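Local coordinates for putative hemoglobin-like oxygen-binding protein (Pseudoalteromonas haloplanktis, PDB 4UUR) that binds heme b and, as a group II truncated hemoglobin, probably carries or otherwise handles oxygen at the heme iron, at residues Phe99-Met110 / Phe134-Gln144. Residues are numbered along the deposited sequence; the frame is centred on the assembly and turned at random.
With HEM (protoporphyrin IX containing Fe), chain C.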
ATOM      1  N   PHE A  99      -1.934   9.416 -13.281  1.00 32.73           N
ATOM      2  CA  PHE A  99      -0.485   9.567 -13.068  1.00 30.38           C
ATOM      3  C   PHE A  99       0.317   8.796 -14.126  1.00 32.04           C
ATOM      4  O   PHE A  99      -0.161   7.853 -14.786  1.00 28.37           O
ATOM      5  CB  PHE A  99      -0.078   9.119 -11.645  1.00 29.24           C
ATOM      6  CG  PHE A  99      -1.061   9.524 -10.571  1.00 29.37           C
ATOM      7  CD1 PHE A  99      -1.148  10.848 -10.145  1.00 33.62           C
ATOM      8  CD2 PHE A  99      -1.914   8.608 -10.007  1.00 30.44           C
ATOM      9  CE1 PHE A  99      -2.047  11.232  -9.154  1.00 32.07           C
ATOM     10  CE2 PHE A  99      -2.842   8.974  -9.046  1.00 30.14           C
ATOM     11  CZ  PHE A  99      -2.911  10.291  -8.613  1.00 32.75           C
ATOM     12  N   THR A 100       1.558   9.234 -14.284  1.00 32.78           N
ATOM     13  CA  THR A 100       2.544   8.527 -15.071  1.00 33.28           C
ATOM     14  C   THR A 100       3.278   7.601 -14.096  1.00 33.47           C
ATOM     15  O   THR A 100       3.939   8.056 -13.186  1.00 41.76           O
ATOM     16  CB  THR A 100       3.533   9.531 -15.694  1.00 34.90           C
ATOM     17  OG1 THR A 100       2.838  10.393 -16.614  1.00 37.81           O
ATOM     18  CG2 THR A 100       4.729   8.822 -16.399  1.00 39.95           C
ATOM     19  N   ILE A 101       3.141   6.299 -14.272  1.00 36.36           N
ATOM     20  CA  ILE A 101       3.817   5.309 -13.417  1.00 36.04           C
ATOM     21  C   ILE A 101       4.678   4.362 -14.252  1.00 37.08           C
ATOM     22  O   ILE A 101       4.139   3.515 -14.962  1.00 37.03           O
ATOM     23  CB  ILE A 101       2.760   4.490 -12.682  1.00 37.13           C
ATOM     24  CG1 ILE A 101       1.871   5.414 -11.870  1.00 35.97           C
ATOM     25  CG2 ILE A 101       3.416   3.424 -11.813  1.00 38.97           C
ATOM     26  CD1 ILE A 101       0.698   4.716 -11.269  1.00 39.26           C
ATOM     27  N   ASP A 102       6.000   4.502 -14.158  1.00 37.89           N
ATOM     28  CA  ASP A 102       6.957   3.570 -14.795  1.00 40.60           C
ATOM     29  C   ASP A 102       7.513   2.509 -13.807  1.00 46.81           C
ATOM     30  O   ASP A 102       7.163   2.497 -12.625  1.00 48.52           O
ATOM     31  CB  ASP A 102       8.133   4.350 -15.436  1.00 39.95           C
ATOM     32  CG  ASP A 102       8.863   5.204 -14.434  1.00 45.44           C
ATOM     33  OD1 ASP A 102       8.655   4.972 -13.222  1.00 44.57           O
ATOM     34  OD2 ASP A 102       9.601   6.137 -14.829  1.00 44.36           O
ATOM     35  N   GLN A 103       8.372   1.619 -14.314  1.00 42.25           N
ATOM     36  CA  GLN A 103       9.045   0.590 -13.538  1.00 43.95           C
ATOM     37  C   GLN A 103       9.738   1.193 -12.310  1.00 41.20           C
ATOM     38  O   GLN A 103       9.646   0.695 -11.182  1.00 43.18           O
ATOM     39  CB  GLN A 103      10.108  -0.098 -14.442  1.00 48.43           C
ATOM     40  CG  GLN A 103      10.786  -1.338 -13.856  1.00 52.74           C
ATOM     41  CD  GLN A 103       9.786  -2.427 -13.492  1.00 53.17           C
ATOM     42  OE1 GLN A 103       9.015  -2.883 -14.345  1.00 56.46           O
ATOM     43  NE2 GLN A 103       9.784  -2.844 -12.218  1.00 54.32           N
ATOM     44  N   ASP A 104      10.448   2.269 -12.553  1.00 34.04           N
ATOM     45  CA  ASP A 104      11.185   2.940 -11.522  1.00 37.49           C
ATOM     46  C   ASP A 104      10.295   3.298 -10.305  1.00 38.61           C
ATOM     47  O   ASP A 104      10.697   3.103  -9.146  1.00 42.83           O
ATOM     48  CB  ASP A 104      11.840   4.167 -12.141  1.00 35.99           C
ATOM     49  CG  ASP A 104      12.501   5.063 -11.129  1.00 38.16           C
ATOM     50  OD1 ASP A 104      13.037   4.544 -10.109  1.00 35.67           O
ATOM     51  OD2 ASP A 104      12.492   6.304 -11.398  1.00 35.88           O
ATOM     52  N   LEU A 105       9.111   3.829 -10.569  1.00 32.76           N
ATOM     53  CA  LEU A 105       8.206   4.213  -9.508  1.00 34.17           C
ATOM     54  C   LEU A 105       7.542   3.007  -8.868  1.00 31.16           C
ATOM     55  O   LEU A 105       7.306   3.012  -7.669  1.00 32.36           O
ATOM     56  CB  LEU A 105       7.146   5.215  -9.999  1.00 33.17           C
ATOM     57  CG  LEU A 105       7.639   6.615 -10.334  1.00 35.65           C
ATOM     58  CD1 LEU A 105       6.558   7.369 -11.143  1.00 37.40           C
ATOM     59  CD2 LEU A 105       8.014   7.376  -9.075  1.00 34.77           C
ATOM     60  N   ARG A 106       7.233   1.991  -9.655  1.00 33.26           N
ATOM     61  CA  ARG A 106       6.790   0.731  -9.105  1.00 36.85           C
ATOM     62  C   ARG A 106       7.798   0.133  -8.098  1.00 37.12           C
ATOM     63  O   ARG A 106       7.407  -0.350  -7.037  1.00 32.89           O
ATOM     64  CB  ARG A 106       6.552  -0.293 -10.191  1.00 38.14           C
ATOM     65  CG  ARG A 106       5.659  -1.434  -9.701  1.00 42.74           C
ATOM     66  CD  ARG A 106       6.151  -2.830 -10.106  1.00 47.77           C
ATOM     67  NE  ARG A 106       7.267  -3.292  -9.282  1.00 46.17           N
ATOM     68  CZ  ARG A 106       7.355  -4.461  -8.640  1.00 38.24           C
ATOM     69  NH1 ARG A 106       6.417  -5.406  -8.683  1.00 39.90           N
ATOM     70  NH2 ARG A 106       8.434  -4.678  -7.928  1.00 35.45           N
ATOM     71  N   ASP A 107       9.080   0.187  -8.434  1.00 34.57           N
ATOM     72  CA  ASP A 107      10.109  -0.386  -7.572  1.00 36.26           C
ATOM     73  C   ASP A 107      10.277   0.403  -6.282  1.00 36.09           C
ATOM     74  O   ASP A 107      10.488  -0.194  -5.237  1.00 33.24           O
ATOM     75  CB  ASP A 107      11.456  -0.456  -8.302  1.00 36.07           C
ATOM     76  CG  ASP A 107      11.463  -1.470  -9.437  1.00 36.68           C
ATOM     77  OD1 ASP A 107      10.719  -2.464  -9.428  1.00 40.78           O
ATOM     78  OD2 ASP A 107      12.257  -1.257 -10.361  1.00 49.59           O
ATOM     79  N   GLN A 108      10.227   1.737  -6.382  1.00 34.33           N
ATOM     80  CA  GLN A 108      10.160   2.619  -5.218  1.00 33.55           C
ATOM     81  C   GLN A 108       8.980   2.317  -4.277  1.00 31.40           C
ATOM     82  O   GLN A 108       9.152   2.367  -3.050  1.00 31.35           O
ATOM     83  CB  GLN A 108      10.042   4.065  -5.652  1.00 35.15           C
ATOM     84  CG  GLN A 108      11.352   4.633  -6.152  1.00 36.90           C
ATOM     85  CD  GLN A 108      11.181   6.012  -6.739  1.00 36.39           C
ATOM     86  OE1 GLN A 108      10.709   6.917  -6.081  1.00 42.95           O
ATOM     87  NE2 GLN A 108      11.546   6.168  -7.985  1.00 37.85           N
ATOM     88  N   TRP A 109       7.801   2.070  -4.856  1.00 28.21           N
ATOM     89  CA  TRP A 109       6.606   1.708  -4.097  1.00 25.41           C
ATOM     90  C   TRP A 109       6.823   0.368  -3.419  1.00 27.71           C
ATOM     91  O   TRP A 109       6.506   0.221  -2.223  1.00 27.30           O
ATOM     92  CB  TRP A 109       5.406   1.572  -5.017  1.00 25.57           C
ATOM     93  CG  TRP A 109       4.097   1.721  -4.355  1.00 26.49           C
ATOM     94  CD1 TRP A 109       3.321   2.847  -4.329  1.00 28.66           C
ATOM     95  CD2 TRP A 109       3.394   0.737  -3.604  1.00 26.58           C
ATOM     96  NE1 TRP A 109       2.159   2.611  -3.642  1.00 29.01           N
ATOM     97  CE2 TRP A 109       2.179   1.315  -3.189  1.00 29.00           C
ATOM     98  CE3 TRP A 109       3.642  -0.589  -3.279  1.00 27.69           C
ATOM     99  CZ2 TRP A 109       1.240   0.613  -2.425  1.00 27.35           C
ATOM    100  CZ3 TRP A 109       2.670  -1.285  -2.527  1.00 27.43           C
ATOM    101  CH2 TRP A 109       1.525  -0.690  -2.114  1.00 26.11           C
ATOM    102  N   MET A 110       7.332  -0.628  -4.162  1.00 28.12           N
ATOM    103  CA  MET A 110       7.629  -1.933  -3.538  1.00 30.42           C
ATOM    104  C   MET A 110       8.713  -1.913  -2.457  1.00 31.00           C
ATOM    105  O   MET A 110       8.568  -2.527  -1.406  1.00 37.57           O
ATOM    106  CB  MET A 110       7.925  -2.993  -4.567  1.00 32.20           C
ATOM    107  CG  MET A 110       6.658  -3.510  -5.220  1.00 33.19           C
ATOM    108  SD  MET A 110       5.334  -3.959  -4.066  1.00 35.82           S
ATOM    109  CE  MET A 110       6.120  -5.377  -3.288  1.00 38.87           C
ATOM    110  N   PHE A 134       1.166  -7.779  -3.267  1.00 38.88           N
ATOM    111  CA  PHE A 134       1.478  -6.355  -3.532  1.00 36.53           C
ATOM    112  C   PHE A 134       2.351  -6.192  -4.777  1.00 34.20           C
ATOM    113  O   PHE A 134       2.100  -5.317  -5.586  1.00 36.00           O
ATOM    114  CB  PHE A 134       2.230  -5.666  -2.350  1.00 34.84           C
ATOM    115  CG  PHE A 134       1.342  -5.269  -1.189  1.00 30.95           C
ATOM    116  CD1 PHE A 134       0.387  -4.271  -1.337  1.00 31.40           C
ATOM    117  CD2 PHE A 134       1.494  -5.851   0.049  1.00 27.20           C
ATOM    118  CE1 PHE A 134      -0.426  -3.902  -0.278  1.00 31.33           C
ATOM    119  CE2 PHE A 134       0.671  -5.499   1.102  1.00 29.93           C
ATOM    120  CZ  PHE A 134      -0.278  -4.515   0.960  1.00 29.86           C
ATOM    121  N   GLY A 135       3.418  -6.970  -4.877  1.00 35.12           N
ATOM    122  CA  GLY A 135       4.329  -6.924  -6.032  1.00 39.88           C
ATOM    123  C   GLY A 135       3.586  -7.018  -7.373  1.00 42.25           C
ATOM    124  O   GLY A 135       3.927  -6.337  -8.337  1.00 42.18           O
ATOM    125  N   GLN A 136       2.563  -7.845  -7.414  1.00 45.19           N
ATOM    126  CA  GLN A 136       1.761  -8.008  -8.616  1.00 52.91           C
ATOM    127  C   GLN A 136       0.856  -6.799  -8.876  1.00 47.83           C
ATOM    128  O   GLN A 136       0.883  -6.249  -9.969  1.00 52.85           O
ATOM    129  CB  GLN A 136       0.924  -9.298  -8.543  1.00 55.10           C
ATOM    130  CG  GLN A 136       1.630 -10.500  -9.143  1.00 60.00           C
ATOM    131  CD  GLN A 136       0.944 -11.818  -8.847  1.00 66.15           C
ATOM    132  OE1 GLN A 136      -0.085 -11.879  -8.165  1.00 68.58           O
ATOM    133  NE2 GLN A 136       1.517 -12.890  -9.367  1.00 73.77           N
ATOM    134  N   LEU A 137       0.050  -6.417  -7.884  1.00 42.02           N
ATOM    135  CA  LEU A 137      -0.723  -5.174  -7.941  1.00 40.82           C
ATOM    136  C   LEU A 137       0.096  -3.971  -8.410  1.00 38.30           C
ATOM    137  O   LEU A 137      -0.313  -3.281  -9.334  1.00 38.13           O
ATOM    138  CB  LEU A 137      -1.361  -4.866  -6.598  1.00 41.30           C
ATOM    139  CG  LEU A 137      -2.796  -5.334  -6.525  1.00 46.82           C
ATOM    140  CD1 LEU A 137      -3.410  -4.922  -5.182  1.00 45.66           C
ATOM    141  CD2 LEU A 137      -3.585  -4.748  -7.697  1.00 47.04           C
ATOM    142  N   ALA A 138       1.264  -3.762  -7.813  1.00 35.55           N
ATOM    143  CA  ALA A 138       2.174  -2.679  -8.202  1.00 35.24           C
ATOM    144  C   ALA A 138       2.542  -2.754  -9.652  1.00 37.92           C
ATOM    145  O   ALA A 138       2.506  -1.739 -10.331  1.00 35.10           O
ATOM    146  CB  ALA A 138       3.452  -2.671  -7.385  1.00 33.13           C
ATOM    147  N   SER A 139       2.895  -3.944 -10.133  1.00 38.78           N
ATOM    148  CA  SER A 139       3.265  -4.078 -11.540  1.00 36.94           C
ATOM    149  C   SER A 139       2.079  -3.768 -12.456  1.00 34.92           C
ATOM    150  O   SER A 139       2.255  -3.171 -13.471  1.00 36.11           O
ATOM    151  CB  SER A 139       3.871  -5.458 -11.825  1.00 39.52           C
ATOM    152  OG  SER A 139       5.272  -5.393 -11.578  1.00 39.28           O
ATOM    153  N   HIS A 140       0.882  -4.138 -12.024  1.00 37.30           N
ATOM    154  CA  HIS A 140      -0.383  -3.920 -12.727  1.00 40.01           C
ATOM    155  C   HIS A 140      -0.668  -2.431 -12.937  1.00 40.93           C
ATOM    156  O   HIS A 140      -1.332  -2.091 -13.888  1.00 37.94           O
ATOM    157  CB  HIS A 140      -1.511  -4.563 -11.890  1.00 40.73           C
ATOM    158  CG  HIS A 140      -2.878  -4.535 -12.512  1.00 47.73           C
ATOM    159  ND1 HIS A 140      -3.099  -4.634 -13.871  1.00 48.04           N
ATOM    160  CD2 HIS A 140      -4.110  -4.504 -11.937  1.00 54.53           C
ATOM    161  CE1 HIS A 140      -4.398  -4.613 -14.109  1.00 49.07           C
ATOM    162  NE2 HIS A 140      -5.037  -4.538 -12.951  1.00 51.53           N
ATOM    163  N   MET A 141      -0.192  -1.561 -12.037  1.00 40.32           N
ATOM    164  CA  MET A 141      -0.439  -0.113 -12.137  1.00 38.78           C
ATOM    165  C   MET A 141       0.441   0.542 -13.170  1.00 36.99           C
ATOM    166  O   MET A 141       0.169   1.661 -13.588  1.00 34.53           O
ATOM    167  CB  MET A 141      -0.130   0.611 -10.826  1.00 38.67           C
ATOM    168  CG  MET A 141      -0.840   0.132  -9.594  1.00 38.37           C
ATOM    169  SD  MET A 141      -2.602   0.247  -9.780  1.00 41.87           S
ATOM    170  CE  MET A 141      -3.035  -1.463 -10.134  1.00 48.19           C
ATOM    171  N   ILE A 142       1.527  -0.129 -13.549  1.00 41.66           N
ATOM    172  CA  ILE A 142       2.531   0.471 -14.423  1.00 38.36           C
ATOM    173  C   ILE A 142       1.766   0.849 -15.671  1.00 38.82           C
ATOM    174  O   ILE A 142       0.994   0.039 -16.165  1.00 36.77           O
ATOM    175  CB  ILE A 142       3.660  -0.512 -14.749  1.00 39.53           C
ATOM    176  CG1 ILE A 142       4.514  -0.749 -13.494  1.00 44.57           C
ATOM    177  CG2 ILE A 142       4.523  -0.014 -15.920  1.00 40.32           C
ATOM    178  CD1 ILE A 142       5.953  -1.188 -13.739  1.00 39.90           C
ATOM    179  N   ASN A 143       1.935   2.091 -16.126  1.00 38.37           N
ATOM    180  CA  ASN A 143       1.304   2.570 -17.376  1.00 40.94           C
ATOM    181  C   ASN A 143       2.223   3.379 -18.266  1.00 39.38           C
ATOM    182  O   ASN A 143       1.766   4.016 -19.152  1.00 42.16           O
ATOM    183  CB  ASN A 143      -0.011   3.326 -17.097  1.00 40.58           C
ATOM    184  CG  ASN A 143       0.159   4.518 -16.145  1.00 41.30           C
ATOM    185  OD1 ASN A 143       1.105   5.287 -16.282  1.00 32.82           O
ATOM    186  ND2 ASN A 143      -0.774   4.671 -15.168  1.00 39.80           N
ATOM    187  N   GLN A 144       3.526   3.296 -18.066  1.00 43.20           N
ATOM    188  CA  GLN A 144       4.501   3.926 -18.941  1.00 48.71           C
ATOM    189  C   GLN A 144       5.736   3.022 -19.095  1.00 57.10           C
ATOM    190  O   GLN A 144       6.389   2.645 -18.098  1.00 51.44           O
ATOM    191  CB  GLN A 144       4.937   5.240 -18.339  1.00 51.00           C
ATOM    192  CG  GLN A 144       5.882   6.055 -19.180  1.00 55.06           C
ATOM    193  CD  GLN A 144       5.161   6.996 -20.133  1.00 62.95           C
ATOM    194  OE1 GLN A 144       4.358   7.846 -19.727  1.00 73.86           O
ATOM    195  NE2 GLN A 144       5.462   6.863 -21.409  1.00 68.20           N
TER
HETATM  196  CHA HEM C 700      -3.488   6.651  -4.643  1.00 26.41           C
HETATM  197  CHB HEM C 700       0.974   6.365  -6.573  1.00 23.80           C
HETATM  198  CHC HEM C 700       0.590   1.528  -6.381  1.00 25.84           C
HETATM  199  CHD HEM C 700      -3.292   1.978  -3.636  1.00 28.42           C
HETATM  200  C1A HEM C 700      -2.270   6.987  -5.205  1.00 26.76           C
HETATM  201  C2A HEM C 700      -1.839   8.292  -5.454  1.00 25.64           C
HETATM  202  C3A HEM C 700      -0.581   8.205  -5.971  1.00 26.37           C
HETATM  203  C4A HEM C 700      -0.218   6.842  -6.072  1.00 26.53           C
HETATM  204  CMA HEM C 700       0.300   9.373  -6.398  1.00 27.86           C
HETATM  205  CAA HEM C 700      -2.594   9.583  -5.214  1.00 27.61           C
HETATM  206  CBA HEM C 700      -3.045   9.752  -3.764  1.00 35.54           C
HETATM  207  CGA HEM C 700      -3.106  11.181  -3.267  1.00 36.29           C
HETATM  208  O1A HEM C 700      -2.119  11.929  -3.103  1.00 38.57           O
HETATM  209  O2A HEM C 700      -4.228  11.608  -2.951  1.00 47.68           O
HETATM  210  C1B HEM C 700       1.233   4.993  -6.723  1.00 25.44           C
HETATM  211  C2B HEM C 700       2.331   4.452  -7.458  1.00 26.36           C
HETATM  212  C3B HEM C 700       2.217   3.086  -7.414  1.00 27.60           C
HETATM  213  C4B HEM C 700       0.982   2.830  -6.678  1.00 26.11           C
HETATM  214  CMB HEM C 700       3.424   5.303  -8.081  1.00 28.92           C
HETATM  215  CAB HEM C 700       2.962   1.904  -7.953  1.00 31.21           C
HETATM  216  CBB HEM C 700       3.909   2.032  -8.824  1.00 37.94           C
HETATM  217  C1C HEM C 700      -0.454   1.192  -5.528  1.00 27.84           C
HETATM  218  C2C HEM C 700      -0.763  -0.088  -5.041  1.00 30.31           C
HETATM  219  C3C HEM C 700      -1.895   0.058  -4.276  1.00 31.69           C
HETATM  220  C4C HEM C 700      -2.226   1.434  -4.274  1.00 30.69           C
HETATM  221  CMC HEM C 700       0.006  -1.358  -5.379  1.00 33.11           C
HETATM  222  CAC HEM C 700      -2.657  -0.933  -3.484  1.00 39.33           C
HETATM  223  CBC HEM C 700      -2.215  -2.167  -3.274  1.00 41.60           C
HETATM  224  C1D HEM C 700      -3.633   3.287  -3.769  1.00 27.67           C
HETATM  225  C2D HEM C 700      -4.894   3.780  -3.223  1.00 28.09           C
HETATM  226  C3D HEM C 700      -4.940   5.064  -3.502  1.00 30.93           C
HETATM  227  C4D HEM C 700      -3.717   5.358  -4.232  1.00 28.38           C
HETATM  228  CMD HEM C 700      -5.977   3.031  -2.496  1.00 30.61           C
HETATM  229  CAD HEM C 700      -6.084   6.014  -3.191  1.00 35.44           C
HETATM  230  CBD HEM C 700      -6.919   6.067  -4.474  1.00 41.73           C
HETATM  231  CGD HEM C 700      -8.199   6.904  -4.365  1.00 51.80           C
HETATM  232  O1D HEM C 700      -8.447   7.611  -3.376  1.00 52.81           O
HETATM  233  O2D HEM C 700      -9.053   6.916  -5.274  1.00 54.82           O
HETATM  234  NA  HEM C 700      -1.237   6.109  -5.552  1.00 26.29           N
HETATM  235  NB  HEM C 700       0.493   3.990  -6.294  1.00 26.02           N
HETATM  236  NC  HEM C 700      -1.323   2.081  -5.029  1.00 26.31           N
HETATM  237  ND  HEM C 700      -2.936   4.259  -4.315  1.00 27.03           N
HETATM  238 FE   HEM C 700      -1.316   4.130  -5.264  1.00 28.06          FE
HETATM  239  O   HOH W   1       8.980   1.608 -17.318  1.00 36.62           O
HETATM  240  O   HOH W   2      -0.261   4.424  -3.364  1.00 23.31           O
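Trp109 with Phe134 and Arg106 with Ala138 mark two levels of a near-antiparallel helix pair, 103-110 against 134-141, whose axes pass 9.2 Å apart at 153° along the heme; the flanking segments meet through Ile101 and Asn143. At the deep end, Trp109 CH2 meets Phe134 CD1 at 3.8 Å, the ring planes inclined at 43°, while Met110 bends its thioether over the backbone of Gly135. Midway the small Ala138 admits Arg106, whose CG lies 3.4 Å from Ala138 CB. With chi2 and chi3 both bent, the arginine then runs along helix 134-141, bringing NH1 to 2.7 Å from Gly135 O and into a weak bond with Ser139 OG; Met110 CG lies over one face of the guanidinium, toward its rim, and NH2 forms a salt bridge with Asp107. In globin nomenclature these helices are G and H, here in the truncated 2-on-2 fold, and they illustrate how one helix pair can both pack together and line the heme pocket. Trp109 lays one face over the porphyrin, NE1 3.3 Å from HEM C4B, and in its ring plane NE1 donates to the water on the iron, on the distal side, whereas Met141 packs near His96, the axial ligand. A phenylalanine in place of Trp109 would probably leave that iron-bound water without its indole donor and part of the porphyrin face less covered. Beyond the helix ends the chains are pinned by polar bonds. Asn143, its CG wedged between backbone N and carbonyl carbon (chi1 57°), turns OD1 to accept from Ile101 N at 3.0 Å, a nearly straight bond approached from above the amide plane, and its own N donates to Ile101 O at 2.9 Å. Ile142 CD1 rests against Gln103 and Arg106 CB, and a water links Gln103 N to Gln144 O.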